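Local coordinates for protein putative alpha-L-fucosidase (Bacteroides thetaiotaomicron, PDB 4OUE) that probably hydrolyses alpha-L-fucosidic linkages as a glycoside hydrolase family 29 enzyme, and here holds a thiogalactoside in its sugar-binding pocket, at residues R207-E212 and A252-S257. Sequence-based numbering, arbitrary orientation.
With IPT (1-methylethyl 1-thio-beta-D-galactopyranoside), chain D.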
loop_
_atom_site.group_PDB
_atom_site.type_symbol
_atom_site.label_atom_id
_atom_site.label_comp_id
_atom_site.label_asym_id
_atom_site.label_seq_id
_atom_site.Cartn_x
_atom_site.Cartn_y
_atom_site.Cartn_z
ATOM N N ARG A 207 0.715 -8.741 2.951
ATOM C CA ARG A 207 0.288 -9.778 2.015
ATOM C C ARG A 207 -0.220 -9.186 0.708
ATOM O O ARG A 207 -0.558 -8.001 0.637
ATOM C CB ARG A 207 -0.841 -10.613 2.645
ATOM C CG ARG A 207 -2.199 -9.866 2.736
ATOM C CD ARG A 207 -3.286 -10.713 3.412
ATOM N NE ARG A 207 -4.627 -10.159 3.208
ATOM C CZ ARG A 207 -5.320 -9.499 4.138
ATOM N NH1 ARG A 207 -4.801 -9.300 5.345
ATOM N NH2 ARG A 207 -6.532 -9.030 3.859
ATOM N N TRP A 208 -0.294 -10.015 -0.328
ATOM C CA TRP A 208 -0.990 -9.624 -1.545
ATOM C C TRP A 208 -2.490 -9.695 -1.295
ATOM O O TRP A 208 -2.937 -10.377 -0.366
ATOM C CB TRP A 208 -0.612 -10.568 -2.690
ATOM C CG TRP A 208 -1.137 -10.113 -4.025
ATOM C CD1 TRP A 208 -1.210 -8.823 -4.496
ATOM C CD2 TRP A 208 -1.666 -10.947 -5.056
ATOM N NE1 TRP A 208 -1.743 -8.817 -5.764
ATOM C CE2 TRP A 208 -2.036 -10.109 -6.126
ATOM C CE3 TRP A 208 -1.859 -12.331 -5.176
ATOM C CZ2 TRP A 208 -2.588 -10.610 -7.309
ATOM C CZ3 TRP A 208 -2.411 -12.826 -6.345
ATOM C CH2 TRP A 208 -2.763 -11.969 -7.402
ATOM N N MET A 209 -3.279 -9.000 -2.106
ATOM C CA MET A 209 -4.730 -9.040 -1.911
ATOM C C MET A 209 -5.482 -9.657 -3.089
ATOM O O MET A 209 -6.686 -9.431 -3.244
ATOM C CB MET A 209 -5.287 -7.651 -1.575
ATOM C CG MET A 209 -4.471 -6.510 -2.141
ATOM S SD MET A 209 -4.398 -6.540 -3.937
ATOM C CE MET A 209 -6.111 -6.156 -4.302
ATOM N N GLY A 210 -4.777 -10.427 -3.918
ATOM C CA GLY A 210 -5.445 -11.300 -4.872
ATOM C C GLY A 210 -5.713 -10.776 -6.267
ATOM O O GLY A 210 -6.062 -11.560 -7.158
ATOM N N ASN A 211 -5.580 -9.467 -6.478
ATOM C CA ASN A 211 -5.683 -8.940 -7.843
ATOM C C ASN A 211 -4.729 -7.782 -8.131
ATOM O O ASN A 211 -4.061 -7.276 -7.226
ATOM C CB ASN A 211 -7.125 -8.564 -8.194
ATOM C CG ASN A 211 -7.638 -7.373 -7.401
ATOM O OD1 ASN A 211 -7.354 -6.215 -7.733
ATOM N ND2 ASN A 211 -8.417 -7.648 -6.362
ATOM N N GLU A 212 -4.660 -7.374 -9.394
ATOM C CA GLU A 212 -3.808 -6.259 -9.792
ATOM C C GLU A 212 -4.637 -5.137 -10.408
ATOM O O GLU A 212 -4.165 -4.419 -11.290
ATOM C CB GLU A 212 -2.730 -6.726 -10.770
ATOM C CG GLU A 212 -1.724 -7.705 -10.160
ATOM C CD GLU A 212 -0.689 -8.188 -11.171
ATOM O OE1 GLU A 212 -0.901 -7.984 -12.390
ATOM O OE2 GLU A 212 0.343 -8.763 -10.750
ATOM N N ALA A 252 -3.088 -6.209 3.960
ATOM C CA ALA A 252 -3.020 -6.268 2.508
ATOM C C ALA A 252 -2.362 -5.042 1.872
ATOM O O ALA A 252 -2.708 -3.891 2.171
ATOM C CB ALA A 252 -4.414 -6.477 1.930
ATOM N N GLU A 253 -1.413 -5.294 0.978
ATOM C CA GLU A 253 -0.844 -4.225 0.170
ATOM C C GLU A 253 -1.399 -4.343 -1.241
ATOM O O GLU A 253 -1.235 -5.370 -1.892
ATOM C CB GLU A 253 0.676 -4.331 0.152
ATOM C CG GLU A 253 1.368 -3.137 -0.488
ATOM C CD GLU A 253 2.864 -3.338 -0.581
ATOM O OE1 GLU A 253 3.592 -2.859 0.315
ATOM O OE2 GLU A 253 3.311 -3.988 -1.546
ATOM N N THR A 254 -2.052 -3.287 -1.712
ATOM C CA THR A 254 -2.701 -3.293 -3.023
ATOM C C THR A 254 -1.792 -2.714 -4.115
ATOM O O THR A 254 -1.393 -1.547 -4.032
ATOM C CB THR A 254 -3.993 -2.470 -2.943
ATOM O OG1 THR A 254 -4.827 -3.023 -1.913
ATOM C CG2 THR A 254 -4.740 -2.496 -4.247
ATOM N N ASP A 255 -1.481 -3.515 -5.136
ATOM C CA ASP A 255 -0.578 -3.085 -6.218
ATOM C C ASP A 255 -1.280 -2.908 -7.558
ATOM O O ASP A 255 -2.082 -3.750 -7.961
ATOM C CB ASP A 255 0.599 -4.053 -6.387
ATOM C CG ASP A 255 0.160 -5.485 -6.718
ATOM O OD1 ASP A 255 -0.852 -5.970 -6.154
ATOM O OD2 ASP A 255 0.846 -6.142 -7.546
ATOM N N VAL A 256 -0.961 -1.822 -8.254
ATOM C CA VAL A 256 -1.572 -1.553 -9.545
ATOM C C VAL A 256 -0.686 -0.621 -10.375
ATOM O O VAL A 256 0.036 0.225 -9.828
ATOM C CB VAL A 256 -2.995 -0.966 -9.367
ATOM C CG1 VAL A 256 -2.946 0.363 -8.620
ATOM C CG2 VAL A 256 -3.697 -0.815 -10.700
ATOM N N SER A 257 -0.702 -0.790 -11.693
ATOM C CA SER A 257 0.075 0.104 -12.536
ATOM C C SER A 257 -0.786 1.286 -12.942
ATOM O O SER A 257 -2.016 1.177 -13.002
ATOM C CB SER A 257 0.605 -0.629 -13.766
ATOM O OG SER A 257 1.511 0.184 -14.502
HETATM C C1 IPT D . 0.913 -12.763 -8.723
HETATM C C2 IPT D . 1.673 -13.622 -7.773
HETATM O O2 IPT D . 1.272 -14.937 -7.890
HETATM C C3 IPT D . 1.453 -13.106 -6.385
HETATM O O3 IPT D . 2.201 -13.860 -5.493
HETATM C C4 IPT D . 1.823 -11.651 -6.306
HETATM O O4 IPT D . 3.196 -11.508 -6.443
HETATM C C5 IPT D . 1.131 -10.902 -7.408
HETATM O O5 IPT D . 1.424 -11.472 -8.646
HETATM C C6 IPT D . 1.572 -9.472 -7.416
HETATM O O6 IPT D . 0.669 -8.688 -8.110
HETATM S S1 IPT D . 1.051 -13.443 -10.363
HETATM C "C1'" IPT D . -0.213 -12.757 -11.401
HETATM C "C2'" IPT D . -1.326 -13.729 -11.610
HETATM C "C3'" IPT D . -0.829 -11.585 -10.729
HETATM O O HOH W 1 -4.322 -4.472 -7.004
HETATM O O HOH W 2 -2.155 -2.973 -13.012
#
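The indole of Trp-208 meets the carboxylate of Asp-255 at its edge, with Asp-255 OD1 in the ring plane and the two flat groups turned 74° apart. One indole face carries the thiogalactoside, whose C5 stands 3.5 Å above the ring centre, a CH-pi stacking geometry; the opposite face rests on the backbone nitrogens of Gly-210 and Asn-211. The Trp-208 ring swings back toward the strand, although its CB points away from it, because chi1 of -172° sets CG opposite the backbone N. Its NE1 makes two weak, bent hydrogen bonds, to Asp-255 OD1 at 3.0 Å and to Asn-211 O at 3.1 Å. An alanine in place of Trp-208 would be likely to cost the sugar its stacking platform and leave Asp-255 OD1 without its indole partner.

Asp-255 OD2 and Glu-212 OE2 both converge on O6 of the sugar, at 2.6 Å and 2.7 Å, their carboxylate planes 89° apart. Glu-232, Asp-166 and Gly-167 are also hydrogen-bonded to the ligand.

At the start of both segments, Ala-252 CB lies 3.7 Å above the plane of the Arg-207 guanidinium, which is anchored by carbonyls of Leu-239, Ile-250 and Trp-221. Backbone pairing amounts to a single bridge, whose bond from Glu-253 N to Arg-207 O is nearly straight. Beyond it the chain of Met-209, bent at chi2 and chi3, lies against the strand, CG near Glu-253 O and Thr-254 OG1, a hydroxyl hydrogen-bonded to Ser-290, and CE against Thr-254 CG2. One water joins Asn-211 O to Asp-255 O and another joins Glu-212 O to Ser-257 N. Strand 253-257 pairs in parallel with strand 291-295. The ligand contacts of Trp-208, Glu-212 and Asp-255 make these segments one wall of the pocket in a TIM-barrel-type glycosidase domain, an aromatic sugar platform beside acidic residues.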